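PDB 6E57: surface glycan binding protein B from Bacteroides ovatus, which binds mixed-linkage beta-glucan, probably capturing it at the cell surface for use by this gut bacterium. Local coordinates for residues L51-I57 and E122-N128; L100-T104 and Q209-D213; M338-A342 and I399-F405; K351-E357 and Y412-T418. One frame throughout, in Å; residues are numbered along the deposited sequence.

Contact 1: residues L51-I57 and E122-N128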
# COMPACT_ATOMS: atom_id res chain seq x y z
N LEU A 51 -3.30 3.54 16.25
CA LEU A 51 -3.38 2.82 17.52
C LEU A 51 -2.06 2.11 17.82
O LEU A 51 -1.35 1.67 16.91
CB LEU A 51 -4.53 1.80 17.45
CG LEU A 51 -5.93 2.38 17.35
CD1 LEU A 51 -6.95 1.29 17.06
CD2 LEU A 51 -6.30 3.14 18.62
N ALA A 52 -1.75 1.98 19.11
CA ALA A 52 -0.59 1.25 19.60
C ALA A 52 -0.93 -0.25 19.68
O ALA A 52 -2.09 -0.64 19.56
CB ALA A 52 -0.18 1.78 20.95
N THR A 53 0.11 -1.06 19.90
CA THR A 53 -0.01 -2.51 20.01
C THR A 53 0.03 -2.90 21.49
O THR A 53 1.01 -2.60 22.19
CB THR A 53 1.08 -3.20 19.19
OG1 THR A 53 0.92 -2.77 17.84
CG2 THR A 53 1.02 -4.71 19.25
N PHE A 54 -1.03 -3.57 21.96
CA PHE A 54 -1.16 -4.00 23.34
C PHE A 54 -0.56 -5.40 23.52
O PHE A 54 -0.00 -5.70 24.57
CB PHE A 54 -2.62 -3.99 23.79
CG PHE A 54 -3.24 -2.62 23.98
CD1 PHE A 54 -2.48 -1.46 23.88
CD2 PHE A 54 -4.58 -2.51 24.30
CE1 PHE A 54 -3.07 -0.22 24.06
CE2 PHE A 54 -5.16 -1.26 24.49
CZ PHE A 54 -4.40 -0.12 24.37
N ALA A 55 -0.68 -6.25 22.49
CA ALA A 55 -0.23 -7.64 22.55
C ALA A 55 0.31 -8.08 21.19
O ALA A 55 -0.23 -7.71 20.14
CB ALA A 55 -1.36 -8.52 23.01
N ASN A 56 1.36 -8.90 21.24
CA ASN A 56 2.04 -9.45 20.07
C ASN A 56 2.45 -10.89 20.40
O ASN A 56 3.50 -11.12 21.00
CB ASN A 56 3.23 -8.58 19.66
CG ASN A 56 3.76 -8.92 18.28
OD1 ASN A 56 4.01 -10.08 17.97
ND2 ASN A 56 3.94 -7.90 17.45
N ILE A 57 1.61 -11.85 20.02
CA ILE A 57 1.72 -13.24 20.47
C ILE A 57 1.54 -14.17 19.27
O ILE A 57 1.19 -13.72 18.18
CB ILE A 57 0.72 -13.53 21.61
CG1 ILE A 57 -0.73 -13.16 21.26
CG2 ILE A 57 1.16 -12.85 22.89
CD1 ILE A 57 -1.55 -14.31 20.71
N GLU A 122 -7.98 1.46 24.03
CA GLU A 122 -8.14 0.86 22.71
C GLU A 122 -6.76 0.64 22.08
O GLU A 122 -5.96 1.56 22.02
CB GLU A 122 -9.02 1.74 21.82
CG GLU A 122 -9.46 1.06 20.53
CD GLU A 122 -10.11 1.96 19.49
OE1 GLU A 122 -10.21 1.53 18.32
OE2 GLU A 122 -10.52 3.08 19.85
N GLY A 123 -6.50 -0.59 21.63
CA GLY A 123 -5.22 -0.95 21.02
C GLY A 123 -5.36 -2.09 20.03
O GLY A 123 -6.45 -2.61 19.80
N LEU A 124 -4.23 -2.48 19.43
CA LEU A 124 -4.16 -3.58 18.48
C LEU A 124 -3.62 -4.82 19.19
O LEU A 124 -2.78 -4.72 20.09
CB LEU A 124 -3.27 -3.18 17.31
CG LEU A 124 -3.75 -2.00 16.46
CD1 LEU A 124 -2.73 -1.65 15.39
CD2 LEU A 124 -5.11 -2.29 15.83
N VAL A 125 -4.12 -5.99 18.77
CA VAL A 125 -3.59 -7.29 19.17
C VAL A 125 -3.11 -8.00 17.90
O VAL A 125 -3.91 -8.30 17.01
CB VAL A 125 -4.64 -8.13 19.92
CG1 VAL A 125 -4.22 -9.58 20.08
CG2 VAL A 125 -4.98 -7.52 21.27
N VAL A 126 -1.80 -8.24 17.82
CA VAL A 126 -1.19 -8.90 16.67
C VAL A 126 -0.97 -10.37 17.03
O VAL A 126 -0.32 -10.68 18.03
CB VAL A 126 0.11 -8.20 16.24
CG1 VAL A 126 0.73 -8.85 15.01
CG2 VAL A 126 -0.12 -6.71 15.99
N VAL A 127 -1.52 -11.26 16.20
CA VAL A 127 -1.43 -12.71 16.37
C VAL A 127 -0.71 -13.28 15.14
O VAL A 127 -1.26 -13.30 14.04
CB VAL A 127 -2.82 -13.33 16.57
CG1 VAL A 127 -2.74 -14.81 16.90
CG2 VAL A 127 -3.62 -12.58 17.63
N ASN A 128 0.54 -13.73 15.34
CA ASN A 128 1.41 -14.20 14.27
C ASN A 128 1.15 -15.68 13.99
O ASN A 128 0.91 -16.45 14.92
CB ASN A 128 2.89 -13.99 14.60
CG ASN A 128 3.20 -12.56 14.96
OD1 ASN A 128 3.03 -11.65 14.15
ND2 ASN A 128 3.66 -12.34 16.18

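Contact 2: residues L100-T104 and Q209-D213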
# COMPACT_ATOMS: atom_id res chain seq x y z
N LEU A 100 -6.96 -16.80 19.73
CA LEU A 100 -7.32 -16.10 18.50
C LEU A 100 -6.59 -16.75 17.32
O LEU A 100 -5.46 -17.23 17.46
CB LEU A 100 -6.92 -14.62 18.62
CG LEU A 100 -7.64 -13.81 19.69
CD1 LEU A 100 -6.92 -12.49 19.94
CD2 LEU A 100 -9.09 -13.56 19.32
N LYS A 101 -7.23 -16.73 16.15
CA LYS A 101 -6.60 -17.13 14.90
C LYS A 101 -5.60 -16.03 14.50
O LYS A 101 -5.68 -14.91 15.00
CB LYS A 101 -7.65 -17.35 13.81
CG LYS A 101 -8.80 -18.28 14.19
CD LYS A 101 -9.57 -18.83 13.01
CE LYS A 101 -11.07 -18.83 13.21
NZ LYS A 101 -11.47 -19.62 14.41
N ALA A 102 -4.65 -16.36 13.62
CA ALA A 102 -3.68 -15.38 13.14
C ALA A 102 -4.42 -14.13 12.63
O ALA A 102 -5.52 -14.24 12.08
CB ALA A 102 -2.80 -15.97 12.06
N GLY A 103 -3.81 -12.96 12.84
CA GLY A 103 -4.32 -11.69 12.32
C GLY A 103 -4.02 -10.52 13.24
O GLY A 103 -3.32 -10.67 14.25
N THR A 104 -4.54 -9.35 12.86
CA THR A 104 -4.46 -8.13 13.65
C THR A 104 -5.89 -7.74 14.05
O THR A 104 -6.78 -7.70 13.22
CB THR A 104 -3.74 -7.03 12.86
OG1 THR A 104 -2.38 -7.44 12.73
CG2 THR A 104 -3.80 -5.67 13.52
N GLN A 209 -8.39 -24.67 10.65
CA GLN A 209 -8.67 -23.30 10.23
C GLN A 209 -7.53 -22.38 10.67
O GLN A 209 -6.95 -22.56 11.73
CB GLN A 209 -10.02 -22.87 10.80
CG GLN A 209 -11.17 -23.73 10.29
CD GLN A 209 -12.52 -23.14 10.64
OE1 GLN A 209 -12.68 -22.45 11.64
NE2 GLN A 209 -13.50 -23.43 9.80
N TYR A 210 -7.22 -21.40 9.81
CA TYR A 210 -6.13 -20.45 10.02
C TYR A 210 -6.59 -19.05 9.59
O TYR A 210 -7.33 -18.91 8.62
CB TYR A 210 -4.89 -20.86 9.21
CG TYR A 210 -4.45 -22.28 9.40
CD1 TYR A 210 -4.96 -23.30 8.62
CD2 TYR A 210 -3.51 -22.62 10.37
CE1 TYR A 210 -4.55 -24.62 8.78
CE2 TYR A 210 -3.09 -23.93 10.55
CZ TYR A 210 -3.62 -24.93 9.75
OH TYR A 210 -3.21 -26.22 9.93
N GLY A 211 -6.13 -18.04 10.33
CA GLY A 211 -6.51 -16.65 10.08
C GLY A 211 -5.74 -16.06 8.91
O GLY A 211 -4.57 -16.39 8.71
N ALA A 212 -6.41 -15.18 8.15
CA ALA A 212 -5.82 -14.52 6.98
C ALA A 212 -6.27 -13.05 6.89
O ALA A 212 -6.30 -12.48 5.79
CB ALA A 212 -6.18 -15.29 5.74
N ASP A 213 -6.61 -12.45 8.03
CA ASP A 213 -6.86 -11.01 8.16
C ASP A 213 -8.05 -10.60 7.28
O ASP A 213 -8.90 -11.43 6.96
CB ASP A 213 -5.56 -10.22 7.92
CG ASP A 213 -4.89 -9.78 9.20
OD1 ASP A 213 -5.60 -9.24 10.08
OD2 ASP A 213 -3.66 -9.98 9.32
O HOH W 1 -8.18 -13.63 10.77

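Contact 3: residues M338-A342 and I399-F405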
# COMPACT_ATOMS: atom_id res chain seq x y z
N MET A 338 26.65 21.40 -20.60
CA MET A 338 26.55 21.87 -19.21
C MET A 338 25.47 22.96 -19.06
O MET A 338 24.79 23.01 -18.03
CB MET A 338 27.89 22.45 -18.74
CG MET A 338 28.96 21.40 -18.55
SD MET A 338 30.54 22.11 -18.02
CE MET A 338 30.11 22.69 -16.38
N ASP A 339 25.34 23.83 -20.07
CA ASP A 339 24.46 25.01 -19.97
C ASP A 339 23.00 24.57 -19.86
O ASP A 339 22.19 25.30 -19.28
CB ASP A 339 24.71 26.02 -21.11
CG ASP A 339 24.49 25.51 -22.52
OD1 ASP A 339 24.06 24.35 -22.68
OD2 ASP A 339 24.77 26.28 -23.46
N VAL A 340 22.66 23.38 -20.38
CA VAL A 340 21.31 22.81 -20.24
C VAL A 340 21.06 22.46 -18.77
O VAL A 340 20.01 22.78 -18.22
CB VAL A 340 21.11 21.58 -21.15
CG1 VAL A 340 19.80 20.87 -20.84
CG2 VAL A 340 21.19 21.94 -22.62
N PHE A 341 22.03 21.79 -18.15
CA PHE A 341 21.92 21.36 -16.75
C PHE A 341 21.96 22.56 -15.80
O PHE A 341 21.36 22.52 -14.73
CB PHE A 341 23.02 20.34 -16.42
CG PHE A 341 22.66 18.92 -16.81
CD1 PHE A 341 21.97 18.10 -15.93
CD2 PHE A 341 22.99 18.43 -18.06
CE1 PHE A 341 21.64 16.81 -16.28
CE2 PHE A 341 22.65 17.13 -18.41
CZ PHE A 341 21.97 16.33 -17.53
N ALA A 342 22.65 23.64 -16.20
CA ALA A 342 22.73 24.86 -15.39
C ALA A 342 21.33 25.47 -15.20
O ALA A 342 21.08 26.14 -14.21
CB ALA A 342 23.68 25.83 -16.04
N ILE A 399 27.65 18.95 -10.94
CA ILE A 399 27.65 18.80 -12.39
C ILE A 399 28.37 20.00 -13.04
O ILE A 399 29.14 19.82 -13.98
CB ILE A 399 26.21 18.61 -12.92
CG1 ILE A 399 25.67 17.23 -12.56
CG2 ILE A 399 26.14 18.87 -14.42
CD1 ILE A 399 24.19 17.06 -12.83
N GLN A 400 28.11 21.21 -12.55
CA GLN A 400 28.76 22.43 -13.05
C GLN A 400 30.23 22.45 -12.63
O GLN A 400 31.09 22.89 -13.38
CB GLN A 400 28.03 23.68 -12.57
CG GLN A 400 26.59 23.79 -13.08
CD GLN A 400 26.49 23.73 -14.58
OE1 GLN A 400 27.08 24.54 -15.30
NE2 GLN A 400 25.74 22.76 -15.08
N ALA A 401 30.51 21.97 -11.41
CA ALA A 401 31.86 21.94 -10.85
C ALA A 401 32.73 20.87 -11.54
O ALA A 401 33.95 21.04 -11.60
CB ALA A 401 31.78 21.68 -9.36
N GLU A 402 32.11 19.79 -12.04
CA GLU A 402 32.82 18.61 -12.54
C GLU A 402 32.45 18.31 -14.00
O GLU A 402 32.19 17.17 -14.36
CB GLU A 402 32.53 17.41 -11.64
CG GLU A 402 32.97 17.60 -10.20
CD GLU A 402 32.96 16.34 -9.34
OE1 GLU A 402 32.67 15.25 -9.87
OE2 GLU A 402 33.26 16.45 -8.13
N ALA A 403 32.43 19.36 -14.83
CA ALA A 403 32.50 19.24 -16.29
C ALA A 403 31.28 18.52 -16.89
O ALA A 403 31.39 17.86 -17.92
CB ALA A 403 33.78 18.55 -16.68
N GLY A 404 30.11 18.66 -16.25
CA GLY A 404 28.84 18.27 -16.85
C GLY A 404 28.39 16.86 -16.48
O GLY A 404 28.83 16.29 -15.49
N PHE A 405 27.49 16.32 -17.31
CA PHE A 405 26.78 15.08 -17.06
C PHE A 405 27.31 14.00 -18.01
O PHE A 405 27.57 14.27 -19.18
CB PHE A 405 25.29 15.32 -17.26
CG PHE A 405 24.42 14.08 -17.23
CD1 PHE A 405 24.03 13.52 -16.02
CD2 PHE A 405 23.98 13.50 -18.41
CE1 PHE A 405 23.22 12.40 -16.00
CE2 PHE A 405 23.18 12.37 -18.38
CZ PHE A 405 22.80 11.82 -17.18
O HOH W 2 23.91 21.47 -13.26

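Contact 4: residues K351-E357 and Y412-T418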
# COMPACT_ATOMS: atom_id res chain seq x y z
N LYS A 351 15.23 11.61 -16.39
CA LYS A 351 14.89 10.26 -16.83
C LYS A 351 15.80 9.89 -18.01
O LYS A 351 15.92 10.66 -18.95
CB LYS A 351 13.42 10.18 -17.26
CG LYS A 351 12.98 8.83 -17.83
CD LYS A 351 11.59 8.85 -18.43
CE LYS A 351 10.49 9.02 -17.40
NZ LYS A 351 9.14 9.08 -18.02
N VAL A 352 16.44 8.72 -17.93
CA VAL A 352 17.24 8.18 -19.02
C VAL A 352 16.59 6.87 -19.49
O VAL A 352 16.55 5.90 -18.73
CB VAL A 352 18.70 7.94 -18.59
CG1 VAL A 352 19.54 7.40 -19.74
CG2 VAL A 352 19.33 9.19 -18.00
N VAL A 353 16.08 6.87 -20.73
CA VAL A 353 15.56 5.66 -21.37
C VAL A 353 16.73 4.94 -22.04
O VAL A 353 17.38 5.50 -22.93
CB VAL A 353 14.44 5.97 -22.39
CG1 VAL A 353 13.87 4.71 -23.02
CG2 VAL A 353 13.33 6.81 -21.77
N TYR A 354 16.97 3.69 -21.62
CA TYR A 354 18.13 2.91 -22.06
C TYR A 354 17.64 1.59 -22.66
O TYR A 354 16.58 1.10 -22.30
CB TYR A 354 19.09 2.67 -20.89
CG TYR A 354 18.49 1.90 -19.74
CD1 TYR A 354 17.80 2.55 -18.72
CD2 TYR A 354 18.59 0.52 -19.67
CE1 TYR A 354 17.23 1.84 -17.67
CE2 TYR A 354 18.04 -0.20 -18.62
CZ TYR A 354 17.36 0.46 -17.62
OH TYR A 354 16.81 -0.24 -16.59
N SER A 355 18.43 1.03 -23.58
CA SER A 355 18.16 -0.29 -24.14
C SER A 355 19.45 -1.10 -24.18
O SER A 355 20.54 -0.55 -24.24
CB SER A 355 17.51 -0.19 -25.51
OG SER A 355 18.33 0.52 -26.42
N ILE A 356 19.30 -2.43 -24.12
CA ILE A 356 20.43 -3.33 -24.09
C ILE A 356 20.98 -3.49 -25.52
O ILE A 356 20.28 -3.24 -26.50
CB ILE A 356 20.05 -4.69 -23.48
CG1 ILE A 356 19.00 -5.45 -24.31
CG2 ILE A 356 19.60 -4.53 -22.04
CD1 ILE A 356 18.88 -6.91 -23.95
N GLU A 357 22.26 -3.87 -25.59
CA GLU A 357 22.86 -4.47 -26.76
C GLU A 357 22.85 -5.99 -26.56
O GLU A 357 23.61 -6.50 -25.75
CB GLU A 357 24.28 -3.95 -26.97
CG GLU A 357 25.01 -4.64 -28.12
CD GLU A 357 24.19 -4.81 -29.38
OE1 GLU A 357 23.80 -3.79 -29.97
OE2 GLU A 357 23.92 -5.97 -29.75
N TYR A 412 24.99 -1.04 -23.39
CA TYR A 412 23.66 -0.45 -23.50
C TYR A 412 23.71 0.80 -24.38
O TYR A 412 24.78 1.30 -24.71
CB TYR A 412 23.09 -0.12 -22.12
CG TYR A 412 23.68 1.10 -21.46
CD1 TYR A 412 24.84 1.01 -20.70
CD2 TYR A 412 23.09 2.35 -21.58
CE1 TYR A 412 25.40 2.13 -20.09
CE2 TYR A 412 23.63 3.47 -20.97
CZ TYR A 412 24.78 3.36 -20.23
OH TYR A 412 25.33 4.45 -19.62
N TYR A 413 22.52 1.27 -24.76
CA TYR A 413 22.34 2.47 -25.55
C TYR A 413 21.50 3.46 -24.75
O TYR A 413 20.59 3.05 -24.04
CB TYR A 413 21.61 2.17 -26.85
CG TYR A 413 22.32 1.25 -27.81
CD1 TYR A 413 22.16 -0.12 -27.74
CD2 TYR A 413 23.12 1.75 -28.82
CE1 TYR A 413 22.79 -0.98 -28.62
CE2 TYR A 413 23.76 0.91 -29.72
CZ TYR A 413 23.60 -0.46 -29.62
OH TYR A 413 24.23 -1.29 -30.50
N VAL A 414 21.80 4.76 -24.88
CA VAL A 414 20.94 5.83 -24.40
C VAL A 414 20.04 6.25 -25.56
O VAL A 414 20.54 6.63 -26.62
CB VAL A 414 21.76 7.01 -23.85
CG1 VAL A 414 20.90 8.22 -23.58
CG2 VAL A 414 22.56 6.61 -22.62
N ASP A 415 18.72 6.17 -25.35
CA ASP A 415 17.72 6.40 -26.41
C ASP A 415 16.96 7.71 -26.18
O ASP A 415 16.51 8.33 -27.15
CB ASP A 415 16.74 5.23 -26.49
CG ASP A 415 17.37 3.90 -26.89
OD1 ASP A 415 18.26 3.92 -27.78
OD2 ASP A 415 16.97 2.86 -26.32
N LEU A 416 16.79 8.12 -24.92
CA LEU A 416 16.08 9.36 -24.58
C LEU A 416 16.56 9.89 -23.22
O LEU A 416 16.90 9.12 -22.33
CB LEU A 416 14.57 9.08 -24.56
CG LEU A 416 13.66 10.31 -24.64
CD1 LEU A 416 13.66 10.89 -26.04
CD2 LEU A 416 12.24 9.96 -24.21
N VAL A 417 16.61 11.22 -23.10
CA VAL A 417 16.81 11.89 -21.81
C VAL A 417 15.78 13.01 -21.70
O VAL A 417 15.70 13.87 -22.58
CB VAL A 417 18.24 12.44 -21.65
CG1 VAL A 417 18.44 13.09 -20.29
CG2 VAL A 417 19.29 11.36 -21.89
N THR A 418 14.99 12.97 -20.62
CA THR A 418 13.95 13.97 -20.35
C THR A 418 14.12 14.53 -18.94
O THR A 418 14.84 13.96 -18.12
CB THR A 418 12.55 13.37 -20.54
OG1 THR A 418 12.28 12.47 -19.46
CG2 THR A 418 12.38 12.66 -21.86

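Contact 1: residues L51-I57 and E122-N128
With CG anti to its carbonyl carbon (chi1 -71°), Phe54 turns its ring flat over the backbone of Gly123, whose CA sits 3.5 Å from the ring centroid in a CH-pi contact; the absence of a side chain there lets the ring lie this close. Further along, Asn56 has CG anti to the backbone N (chi1 -167°), which carries its amide along Val126 and toward Asn128. Asn128 ND2 donates to Asn56 OD1 at 2.9 Å, the two amide planes 41° apart. Along the pair the strands run parallel: Leu124 N to Ala52 O (2.8 Å) and Phe54 N to Leu124 O form the first bonds, Val126 N to Ala55 O (2.9 Å) resumes the ladder after a beta bulge that shifts the register by one at Phe54, and it continues through Ile57 N to Val126 O and Asn128 N to Ile57 O. Ile57 CD1 lies 4.0 Å from Val127 CG1, on the face shared with Ala55 and Val125, while Thr53 CG2 meets Val126 CG2 on the other. Glu122 OE1 is bonded to Asn106 on the adjoining strand. Backbone bonds thus set the register on both sides of the bulge, glycine leaves room for the ring, and the amide pair adds a side-chain link on the more exposed face.

Contact 2: residues L100-T104 and Q209-D213
Thr104 and Asp213 make the direct hydrogen bond of this contact: Thr104 N donates to Asp213 OD1 at 3.0 Å, nearly straight (168° at the hydrogen), reaching the oxygen on its syn side and 20° out of the carboxylate plane. This is a junction between two successive beta-sheet units, made by a carboxylate, a water and glycine backbone rather than by strand pairing. The same carboxylate lies beside Gly103, with OD2 3.5 Å from Gly103 CA. Two residues back along both segments, Gly211 CA approaches Ala102 O to 3.3 Å, from the side of the carbonyl, in a CA-H...O contact that the missing side chain of Gly211 makes possible. Ala102 O also takes a bond from a water at 3.0 Å, and that water is weakly linked to Asp213 N, so this carbonyl is met from two directions. Lys101 packs its CB against the backbone of Gly211, 3.9 Å from Gly211 N; its amine ends 4.1 Å from Gln209 OE1, too far for a hydrogen bond, and the other end of that amide, NE2, donates to Gln203 OE1.

Further out, Arg199 donates to Thr104 O and makes a long, weak ion pair with Asp213 OD1, so it probably helps to position both partners of the central bond, while Lys101 O receives the hydroxyl of Tyr105. Gly103 is paired through its backbone with Val127 and Asp213 with Ile200. The contact therefore joins the start of strand 103-113, in the sheet that holds 118-128, to strand 209-217, in the next sheet along the chain, where 196-203 lies alongside it.

Contact 3: residues M338-A342 and I399-F405
This is the packing of a short helix against the C-terminal end of another helix and the loop after it, in the C-terminal, glycan-binding part of the chain: the weakly bonded helix 338-343 lies against the last turn of helix 393-401 and the loop that leads into strand 405-409. Met338 and Gln400 interlock at the outer side. Met338 bends at chi3 (67°) to bring its methyl CE alongside the backbone of Gln400, with SD 3.8 Å from Ala403 C and CG 3.6 Å from Gly404 CA. Gln400 folds back at chi2 (-56°) and donates from NE2 to Met338 O at 3.1 Å, the donor tilted 33° from the carbonyl plane; Met338 O already accepts Ala342 N in the helix, so two donors share it. A water accepting from Gln400 NE2 reaches weakly to Phe341 O.

At Glu402 the chain leaves the helix, and Gly404 N bonds back to Ile399 O. Glu402 is held by Thr369 and Thr373, and both it and Ala403 rest on Tyr371 of the glycan pocket; Ala403 lies about 5 Å, side chain to sugar, from a bound glucose unit. On the buried side Phe341 meets both Ile399, whose CD1 is 4.0 Å from Phe341 CD1, and Phe405. The two phenyl rings are near parallel but slid apart, with centroids 4.8 Å apart, and Phe405 CB lies over the Phe341 face, 3.8 Å from the centroid of that ring.

Contact 4: residues K351-E357 and Y412-T418
A pair of antiparallel strands, interrupted by a classic beta bulge, joins 351-356 to 412-418 in the C-terminal part of the chain that carries the glycan pocket. At the bulge Asp415 and Leu416 both face Val353: Val353 O takes Asp415 N at 2.8 Å and Leu416 N only weakly at 3.3 Å, while Val353 N gives to Leu416 O. Regular hydrogen-bonded pairs stand on either side, Lys351 with Thr418 and Ser355 with Tyr413.

From its place in the bulge Asp415 points its carboxylate to Ser355. Ser355 OG, set between the backbone N and the carbonyl carbon (chi1 59°), donates to Asp415 OD2 at 2.7 Å on its syn lone pair, and the other oxygen, OD1, is bonded to His317. Further along, Tyr413 OH donates to the anti lone pair of Glu357 OE1 at 2.6 Å; the acid reaches the ring at its edge, carboxylate and ring planes 71° apart. The Tyr413 ring stacks on His317, and Glu357 OE2 bonds to Thr359, so both partners are held from outside.

Lys351 and Thr418 lie side by side, and both ends go to Glu310, Lys351 NZ by a salt bridge. Val353 and Leu416 pack together on that same face. On the reverse face Val352 CG1 touches Val414 CG1 at 4.2 Å and Tyr354 CB the Tyr412 ring, beside Cys407 and Met365. Two residues of one strand, Asp415 and Leu416, standing opposite the single Val353 of its antiparallel partner are the signature of the classic bulge.

The contacts form two groups on opposite sides of the chain's centre. Contacts 1 and 2 have centres 13 Å apart and touch directly, since Val127 of contact 1 pairs with Gly103 of contact 2; contact 1 adds the edge strand to one sheet and contact 2 fastens that sheet to the next. Contacts 3 and 4 have centres about 20 Å apart, with nearest atoms about 4 Å apart, and their segments alternate along the sequence. The bound glucan, in a pocket lined by Trp322, Asp323, Asp326, Lys331, Tyr371 and Trp372, lies on this second side; it comes closest to contact 3, while the side chain of Tyr412 in contact 4 is about 11 Å from a sugar. Contacts 1 and 3 have centres 53 Å apart.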